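Local coordinates for protein carbohydrate kinase, FGGY (Novosphingobium aromaticivorans, PDB 3H6E) that probably phosphorylates a sugar or related substrate, as a member of the FGGY family of carbohydrate kinases, at residues Thr8-Leu13 and Lys19-Asp24; Val425-Leu430 and Leu437-Glu442; Trp156-Phe159 and Arg163-Ser166. One frame throughout, in Å; residues are numbered along the deposited sequence.

Contact 1. Residues Thr8-Leu13 and Lys19-Asp24; sequences TIVIDL and KVSLWD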
loop_
_atom_site.group_PDB
_atom_site.type_symbol
_atom_site.label_atom_id
_atom_site.label_comp_id
_atom_site.label_asym_id
_atom_site.label_seq_id
_atom_site.Cartn_x
_atom_site.Cartn_y
_atom_site.Cartn_z
ATOM N N THR A 8 22.190 -9.954 -4.146
ATOM C CA THR A 8 21.172 -8.914 -4.256
ATOM C C THR A 8 20.756 -8.358 -2.894
ATOM O O THR A 8 20.772 -9.066 -1.886
ATOM C CB THR A 8 19.936 -9.430 -4.994
ATOM O OG1 THR A 8 19.518 -10.665 -4.402
ATOM C CG2 THR A 8 20.262 -9.665 -6.461
ATOM N N ILE A 9 20.391 -7.080 -2.872
ATOM C CA ILE A 9 20.044 -6.402 -1.630
ATOM C C ILE A 9 18.850 -5.468 -1.804
ATOM O O ILE A 9 18.832 -4.616 -2.695
ATOM C CB ILE A 9 21.230 -5.588 -1.085
ATOM C CG1 ILE A 9 22.409 -6.512 -0.764
ATOM C CG2 ILE A 9 20.807 -4.794 0.144
ATOM C CD1 ILE A 9 23.725 -5.786 -0.527
ATOM N N VAL A 10 17.851 -5.633 -0.944
ATOM C CA VAL A 10 16.674 -4.781 -0.979
ATOM C C VAL A 10 16.654 -3.838 0.218
ATOM O O VAL A 10 16.776 -4.272 1.363
ATOM C CB VAL A 10 15.381 -5.612 -0.973
ATOM C CG1 VAL A 10 14.179 -4.711 -1.196
ATOM C CG2 VAL A 10 15.443 -6.711 -2.033
ATOM N N ILE A 11 16.508 -2.545 -0.050
ATOM C CA ILE A 11 16.354 -1.559 1.014
ATOM C C ILE A 11 14.906 -1.089 1.079
ATOM O O ILE A 11 14.420 -0.426 0.164
ATOM C CB ILE A 11 17.295 -0.359 0.823
ATOM C CG1 ILE A 11 17.592 -0.152 -0.661
ATOM C CG2 ILE A 11 18.595 -0.581 1.567
ATOM C CD1 ILE A 11 18.805 0.719 -0.924
ATOM N N ASP A 12 14.218 -1.450 2.157
ATOM C CA ASP A 12 12.807 -1.119 2.309
ATOM C C ASP A 12 12.606 -0.101 3.418
ATOM O O ASP A 12 12.376 -0.459 4.573
ATOM C CB ASP A 12 11.982 -2.373 2.594
ATOM C CG ASP A 12 10.493 -2.128 2.466
ATOM O OD1 ASP A 12 10.070 -0.959 2.579
ATOM O OD2 ASP A 12 9.745 -3.104 2.249
ATOM N N LEU A 13 12.685 1.170 3.050
ATOM C CA LEU A 13 12.566 2.252 4.010
ATOM C C LEU A 13 11.115 2.712 4.135
ATOM O O LEU A 13 10.731 3.775 3.647
ATOM C CB LEU A 13 13.497 3.388 3.594
ATOM C CG LEU A 13 14.888 2.789 3.346
ATOM C CD1 LEU A 13 15.694 3.583 2.340
ATOM C CD2 LEU A 13 15.652 2.615 4.651
ATOM N N LYS A 19 13.908 -1.775 6.595
ATOM C CA LYS A 19 14.491 -3.107 6.535
ATOM C C LYS A 19 15.497 -3.226 5.398
ATOM O O LYS A 19 15.205 -2.874 4.258
ATOM C CB LYS A 19 13.391 -4.153 6.337
ATOM C CG LYS A 19 12.103 -3.859 7.091
ATOM C CD LYS A 19 11.127 -5.025 6.995
ATOM C CE LYS A 19 9.976 -4.872 7.983
ATOM N NZ LYS A 19 9.125 -6.097 8.059
ATOM N N VAL A 20 16.685 -3.726 5.716
ATOM C CA VAL A 20 17.661 -4.070 4.694
ATOM C C VAL A 20 17.798 -5.586 4.649
ATOM O O VAL A 20 17.910 -6.238 5.688
ATOM C CB VAL A 20 19.025 -3.421 4.961
ATOM C CG1 VAL A 20 20.001 -3.768 3.846
ATOM C CG2 VAL A 20 18.873 -1.912 5.095
ATOM N N SER A 21 17.782 -6.146 3.444
ATOM C CA SER A 21 17.712 -7.593 3.291
ATOM C C SER A 21 18.650 -8.143 2.220
ATOM O O SER A 21 18.817 -7.549 1.156
ATOM C CB SER A 21 16.274 -8.012 2.989
ATOM O OG SER A 21 15.727 -7.259 1.921
ATOM N N LEU A 22 19.248 -9.296 2.512
ATOM C CA LEU A 22 20.176 -9.947 1.595
ATOM C C LEU A 22 19.597 -11.259 1.084
ATOM O O LEU A 22 19.260 -12.140 1.872
ATOM C CB LEU A 22 21.505 -10.214 2.297
ATOM C CG LEU A 22 22.587 -10.908 1.471
ATOM C CD1 LEU A 22 23.230 -9.936 0.487
ATOM C CD2 LEU A 22 23.631 -11.517 2.389
ATOM N N TRP A 23 19.494 -11.390 -0.235
ATOM C CA TRP A 23 18.865 -12.558 -0.842
ATOM C C TRP A 23 19.804 -13.283 -1.803
ATOM O O TRP A 23 20.804 -12.722 -2.252
ATOM C CB TRP A 23 17.594 -12.145 -1.590
ATOM C CG TRP A 23 16.588 -11.443 -0.727
ATOM C CD1 TRP A 23 16.716 -10.212 -0.150
ATOM C CD2 TRP A 23 15.292 -11.929 -0.353
ATOM N NE1 TRP A 23 15.587 -9.908 0.568
ATOM C CE2 TRP A 23 14.695 -10.943 0.457
ATOM C CE3 TRP A 23 14.581 -13.103 -0.622
ATOM C CZ2 TRP A 23 13.422 -11.093 0.999
ATOM C CZ3 TRP A 23 13.316 -13.251 -0.082
ATOM C CH2 TRP A 23 12.750 -12.251 0.721
ATOM N N ASP A 24 19.476 -14.532 -2.116
ATOM C CA ASP A 24 20.238 -15.292 -3.103
ATOM C C ASP A 24 19.482 -15.385 -4.427
ATOM O O ASP A 24 18.292 -15.080 -4.498
ATOM C CB ASP A 24 20.608 -16.686 -2.575
ATOM C CG ASP A 24 19.393 -17.549 -2.281
ATOM O OD1 ASP A 24 18.368 -17.412 -2.982
ATOM O OD2 ASP A 24 19.470 -18.379 -1.349
#
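Leu22 leans across to Ile9, its CD1 methyl lying against Ile9 CG1 at 3.7 Å, while the CG2 branch of Ile9 turns the other way to meet Val20 CG1 at 3.9 Å. The fork of Val20 straddles the groove between two neighbours: its second prong, CG2, lies beside Ile11 CG2 at 3.8 Å, both side chains pointing the same way. Branched residues suit this face because each offers two bumps, and Leu57, Trp56 and Val60 of helix 50-63 pack on Ile11 and Val20. On the reverse face, which carries Val10, Asp12, Lys19 and Ser21, the small Ser21 does the close fitting. Its hydroxyl nestles over Val10, with OG 3.3 Å from Val10 CB. OG stands between the backbone N and the carbonyl carbon (chi1 51°), from where it donates to Val10 O at 3.2 Å, tilted out of the carbonyl plane; that oxygen also accepts Ser21 N. In return Ser21 OG receives Trp23 NE1 at 3.0 Å, exactly in the indole plane, which fixes the ring beside Val10 CG2. With an alanine here in place of Ser21, OG is gone, and the indole N-H would probably be left without its mate and the ring freer to turn. Backbone bonds, including Asp12 N to Lys19 O at 2.7 Å, join two strands whose directions differ by 167°, nearly antiparallel. This is the antiparallel beta hairpin that opens the actin-like ATPase fold; in that superfamily the turn of this first hairpin approaches the nucleotide phosphates.

Contact 2. Residues Val425-Leu430 and Leu437-Glu442; sequences VSFGAL and LRPQGE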
loop_
_atom_site.group_PDB
_atom_site.type_symbol
_atom_site.label_atom_id
_atom_site.label_comp_id
_atom_site.label_asym_id
_atom_site.label_seq_id
_atom_site.Cartn_x
_atom_site.Cartn_y
_atom_site.Cartn_z
ATOM N N VAL A 425 8.145 -9.052 3.706
ATOM C CA VAL A 425 7.492 -7.948 3.017
ATOM C C VAL A 425 8.295 -7.435 1.816
ATOM O O VAL A 425 7.732 -6.828 0.901
ATOM C CB VAL A 425 7.206 -6.785 3.992
ATOM C CG1 VAL A 425 8.456 -5.939 4.198
ATOM C CG2 VAL A 425 6.054 -5.936 3.486
ATOM N N SER A 426 9.600 -7.696 1.810
ATOM C CA SER A 426 10.494 -7.137 0.791
ATOM C C SER A 426 10.727 -8.037 -0.430
ATOM O O SER A 426 11.443 -7.652 -1.358
ATOM C CB SER A 426 11.847 -6.757 1.413
ATOM O OG SER A 426 11.719 -5.697 2.349
ATOM N N PHE A 427 10.128 -9.224 -0.441
ATOM C CA PHE A 427 10.385 -10.169 -1.525
ATOM C C PHE A 427 10.081 -9.592 -2.903
ATOM O O PHE A 427 10.883 -9.725 -3.829
ATOM C CB PHE A 427 9.608 -11.474 -1.342
ATOM C CG PHE A 427 9.593 -12.334 -2.578
ATOM C CD1 PHE A 427 10.751 -12.956 -3.017
ATOM C CD2 PHE A 427 8.429 -12.500 -3.312
ATOM C CE1 PHE A 427 10.749 -13.735 -4.156
ATOM C CE2 PHE A 427 8.420 -13.281 -4.453
ATOM C CZ PHE A 427 9.582 -13.901 -4.875
ATOM N N GLY A 428 8.916 -8.963 -3.033
ATOM C CA GLY A 428 8.439 -8.475 -4.314
ATOM C C GLY A 428 9.508 -7.928 -5.235
ATOM O O GLY A 428 9.541 -8.255 -6.418
ATOM N N ALA A 429 10.386 -7.092 -4.693
ATOM C CA ALA A 429 11.408 -6.419 -5.489
ATOM C C ALA A 429 12.293 -7.376 -6.294
ATOM O O ALA A 429 12.731 -7.044 -7.391
ATOM C CB ALA A 429 12.258 -5.525 -4.604
ATOM N N LEU A 430 12.567 -8.555 -5.747
ATOM C CA LEU A 430 13.358 -9.552 -6.462
ATOM C C LEU A 430 12.798 -9.813 -7.856
ATOM O O LEU A 430 13.549 -9.992 -8.817
ATOM C CB LEU A 430 13.404 -10.862 -5.677
ATOM C CG LEU A 430 14.542 -11.045 -4.670
ATOM C CD1 LEU A 430 14.658 -9.861 -3.726
ATOM C CD2 LEU A 430 14.350 -12.339 -3.898
ATOM N N LEU A 437 10.992 -15.676 -10.806
ATOM C CA LEU A 437 11.088 -16.019 -9.392
ATOM C C LEU A 437 9.729 -15.931 -8.689
ATOM O O LEU A 437 8.956 -15.003 -8.924
ATOM C CB LEU A 437 12.095 -15.091 -8.716
ATOM C CG LEU A 437 12.908 -15.618 -7.534
ATOM C CD1 LEU A 437 13.414 -17.039 -7.792
ATOM C CD2 LEU A 437 14.062 -14.663 -7.237
ATOM N N ARG A 438 9.451 -16.896 -7.817
ATOM C CA ARG A 438 8.156 -16.967 -7.145
ATOM C C ARG A 438 8.272 -16.851 -5.626
ATOM O O ARG A 438 9.336 -17.093 -5.060
ATOM C CB ARG A 438 7.432 -18.263 -7.520
ATOM C CG ARG A 438 7.285 -18.468 -9.014
ATOM C CD ARG A 438 6.203 -19.482 -9.330
ATOM N NE ARG A 438 6.101 -19.729 -10.766
ATOM C CZ ARG A 438 5.170 -19.205 -11.557
ATOM N NH1 ARG A 438 4.238 -18.401 -11.058
ATOM N NH2 ARG A 438 5.168 -19.495 -12.850
ATOM N N PRO A 439 7.166 -16.478 -4.964
ATOM C CA PRO A 439 7.129 -16.334 -3.503
ATOM C C PRO A 439 7.268 -17.678 -2.796
ATOM O O PRO A 439 7.436 -18.708 -3.451
ATOM C CB PRO A 439 5.727 -15.760 -3.239
ATOM C CG PRO A 439 5.247 -15.249 -4.558
ATOM C CD PRO A 439 5.876 -16.132 -5.582
ATOM N N GLN A 440 7.202 -17.663 -1.470
ATOM C CA GLN A 440 7.215 -18.899 -0.697
ATOM C C GLN A 440 5.805 -19.462 -0.607
ATOM O O GLN A 440 4.825 -18.715 -0.622
ATOM C CB GLN A 440 7.782 -18.666 0.704
ATOM C CG GLN A 440 9.296 -18.599 0.750
ATOM C CD GLN A 440 9.936 -19.909 0.345
ATOM O OE1 GLN A 440 9.700 -20.947 0.965
ATOM N NE2 GLN A 440 10.758 -19.868 -0.699
ATOM N N GLY A 441 5.709 -20.781 -0.520
ATOM C CA GLY A 441 4.426 -21.447 -0.436
ATOM C C GLY A 441 3.666 -21.404 -1.746
ATOM O O GLY A 441 4.218 -21.083 -2.800
ATOM N N GLU A 442 2.387 -21.744 -1.674
ATOM C CA GLU A 442 1.509 -21.705 -2.830
ATOM C C GLU A 442 0.185 -21.110 -2.397
ATOM O O GLU A 442 -0.066 -20.950 -1.205
ATOM C CB GLU A 442 1.284 -23.113 -3.379
ATOM C CG GLU A 442 2.526 -23.765 -3.955
ATOM C CD GLU A 442 2.304 -25.225 -4.305
ATOM O OE1 GLU A 442 1.404 -25.850 -3.706
ATOM O OE2 GLU A 442 3.034 -25.745 -5.176
#
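Phe427 drives the far end of its ring at the backbone where Arg438 passes into Pro439. With CG anti to the backbone N (chi1 167°), the ring reaches across toward the other segment, and CZ comes within 3.2 Å of Arg438 O. That oxygen lies oblique to the ring, whereas Leu437 O sits near the ring plane at its edge, 4.2 Å from CZ. The neighbouring CE2 meets Pro439 twice over, at 3.4 Å from the CA and 3.7 Å from the CG of that residue, so one corner of the phenyl ring rests obliquely against the rigid pyrrolidine. Proline suits the spot because it presents carbon in place of an N-H that would want a partner. On the other flank, CE1 looks toward Leu437 CG at a looser 4.4 Å. The two segments bound the short helix 430-433 in the connection between strands 415-419 and 443-445, antiparallel neighbours at one border of the second domain's sheet, in the actin-like ATPase fold of FGGY kinases. Leu430, where the short helix begins, and Leu437, in the loop beyond it, cross obliquely, CD2 of Leu430 lying 4.1 Å from CD2 of Leu437. Both are apolar and flexible enough to meet at their branches, and Leu430 also touches Val10 and Trp23 of the hairpin. The turn that brings Leu430 round is tied by its N bonding to Phe427 O at 2.8 Å. Arg438 behaves differently: its CB points away from the 425-430 segment, as suits a long polar residue in an exposed place, and its NH1 bonds to Gly243 O. Pro439 is flanked by Phe244 and Asn423, and the side-chain oxygen of Asn423, OD1, accepts the N-H of Gln440.

Contact 3. Residues Trp156-Phe159 and Arg163-Ser166; sequences WAWF and RAVS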
loop_
_atom_site.group_PDB
_atom_site.type_symbol
_atom_site.label_atom_id
_atom_site.label_comp_id
_atom_site.label_asym_id
_atom_site.label_seq_id
_atom_site.Cartn_x
_atom_site.Cartn_y
_atom_site.Cartn_z
ATOM N N TRP A 156 16.704 7.147 -2.473
ATOM C CA TRP A 156 17.723 6.252 -1.968
ATOM C C TRP A 156 18.549 5.663 -3.101
ATOM O O TRP A 156 19.722 5.347 -2.921
ATOM C CB TRP A 156 17.077 5.183 -1.089
ATOM C CG TRP A 156 16.465 5.808 0.114
ATOM C CD1 TRP A 156 15.134 5.969 0.375
ATOM C CD2 TRP A 156 17.166 6.421 1.203
ATOM N NE1 TRP A 156 14.965 6.621 1.573
ATOM C CE2 TRP A 156 16.197 6.911 2.101
ATOM C CE3 TRP A 156 18.519 6.593 1.510
ATOM C CZ2 TRP A 156 16.540 7.558 3.289
ATOM C CZ3 TRP A 156 18.857 7.236 2.686
ATOM C CH2 TRP A 156 17.871 7.712 3.561
ATOM N N ALA A 157 17.936 5.540 -4.272
ATOM C CA ALA A 157 18.652 5.071 -5.454
ATOM C C ALA A 157 19.592 6.148 -6.001
ATOM O O ALA A 157 20.458 5.860 -6.816
ATOM C CB ALA A 157 17.680 4.599 -6.530
ATOM N N TRP A 158 19.418 7.386 -5.545
ATOM C CA TRP A 158 20.298 8.488 -5.931
ATOM C C TRP A 158 21.372 8.660 -4.867
ATOM O O TRP A 158 22.460 9.172 -5.132
ATOM C CB TRP A 158 19.493 9.780 -6.095
ATOM C CG TRP A 158 20.311 11.039 -6.025
ATOM C CD1 TRP A 158 20.778 11.773 -7.079
ATOM C CD2 TRP A 158 20.747 11.717 -4.839
ATOM N NE1 TRP A 158 21.484 12.862 -6.622
ATOM C CE2 TRP A 158 21.479 12.852 -5.252
ATOM C CE3 TRP A 158 20.595 11.473 -3.469
ATOM C CZ2 TRP A 158 22.054 13.743 -4.345
ATOM C CZ3 TRP A 158 21.171 12.362 -2.566
ATOM C CH2 TRP A 158 21.891 13.481 -3.010
ATOM N N PHE A 159 21.040 8.229 -3.655
ATOM C CA PHE A 159 21.961 8.239 -2.528
ATOM C C PHE A 159 23.146 7.325 -2.822
ATOM O O PHE A 159 24.268 7.596 -2.404
ATOM C CB PHE A 159 21.225 7.758 -1.275
ATOM C CG PHE A 159 22.025 7.858 -0.010
ATOM C CD1 PHE A 159 22.014 9.023 0.742
ATOM C CD2 PHE A 159 22.770 6.780 0.442
ATOM C CE1 PHE A 159 22.747 9.117 1.913
ATOM C CE2 PHE A 159 23.504 6.865 1.611
ATOM C CZ PHE A 159 23.492 8.038 2.348
ATOM N N ARG A 163 22.641 9.571 -9.548
ATOM C CA ARG A 163 21.654 9.887 -10.571
ATOM C C ARG A 163 20.253 10.010 -9.989
ATOM O O ARG A 163 19.751 9.092 -9.338
ATOM C CB ARG A 163 21.666 8.856 -11.704
ATOM C CG ARG A 163 20.678 9.181 -12.820
ATOM C CD ARG A 163 21.122 8.616 -14.159
ATOM N NE ARG A 163 20.501 7.331 -14.461
ATOM C CZ ARG A 163 19.478 7.172 -15.300
ATOM N NH1 ARG A 163 18.953 8.219 -15.924
ATOM N NH2 ARG A 163 18.979 5.963 -15.517
ATOM N N ALA A 164 19.632 11.157 -10.234
ATOM C CA ALA A 164 18.258 11.395 -9.830
ATOM C C ALA A 164 17.293 10.857 -10.880
ATOM O O ALA A 164 17.476 11.073 -12.082
ATOM C CB ALA A 164 18.022 12.882 -9.609
ATOM N N VAL A 165 16.257 10.170 -10.413
ATOM C CA VAL A 165 15.240 9.603 -11.287
ATOM C C VAL A 165 13.899 9.562 -10.556
ATOM O O VAL A 165 13.854 9.635 -9.331
ATOM C CB VAL A 165 15.649 8.186 -11.756
ATOM C CG1 VAL A 165 14.430 7.337 -12.070
ATOM C CG2 VAL A 165 16.584 8.267 -12.962
ATOM N N SER A 166 12.807 9.477 -11.305
ATOM C CA SER A 166 11.497 9.265 -10.700
ATOM C C SER A 166 10.922 7.926 -11.140
ATOM O O SER A 166 11.333 7.370 -12.157
ATOM C CB SER A 166 10.537 10.399 -11.068
ATOM O OG SER A 166 10.946 11.620 -10.479
#
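Trp158, near the C-terminal end of helix 152-159, meets Arg163 and Ala164 just after the chain has turned back toward strand 166-167: a helix-loop-strand connection within the N-terminal part of the FGGY kinase fold. No hydrogen bond spans the two segments. The backbone part of the contact centres on Arg163 O, beside which Trp158 CB lies at 3.3 Å. The same oxygen takes a bent CA-H...O contact from Trp158 CA, at 3.5 Å with 123° at the hydrogen. The aromatic part is an edge approach. Holding CG anti to the backbone N (chi1 160°), Trp158 brings the CD1 corner of its indole against the returning main chain, and both Ala164 N, at 3.4 Å from CD1, and Arg163 C lie near the ring plane. Apolar contact is slight: Ala164 CB touches Trp158 CD1 at 3.9 Å. Alanine suits this place because its single methyl fits among the indole, Leu150 and Ala199. Ring packing within the helix adds to the setting. Trp158 also meets the ring of Tyr155, while Trp156 sets CZ3 over one face of Phe159, 4.1 Å above the plane and offset toward the rim. The last kind is the polar reach of Arg163, whose CB points away from the helix and whose long side chain reaches strand 207-210. There NE bonds to Val208 O, and Val165 CG2 lies over one face of the guanidinium, 3.8 Å above its plane and offset toward the rim.

Overall arrangement
Contact 1 lies next to both of the others. Its centre is about 12 Å from that of contact 2, and the two touch directly: Leu430 CD2 packs 3.4 Å from Trp23 CE3, Leu430 CD1 packs on Val10 CG2, and Ser426 OG makes a weak hydrogen bond with Asp12 OD2. The loop 425-430 thus ties the second domain to the opening hairpin of the first. Contact 3 is centred about 17 Å from contact 1; Trp156 packs against Leu13, and both contacts border helix 50-63. Contacts 2 and 3 stay about 12 Å apart at their nearest atoms. In FGGY kinases the active site lies in the cleft between the two domains, so the meeting of contacts 1 and 2 is consistent with a position where the domains join.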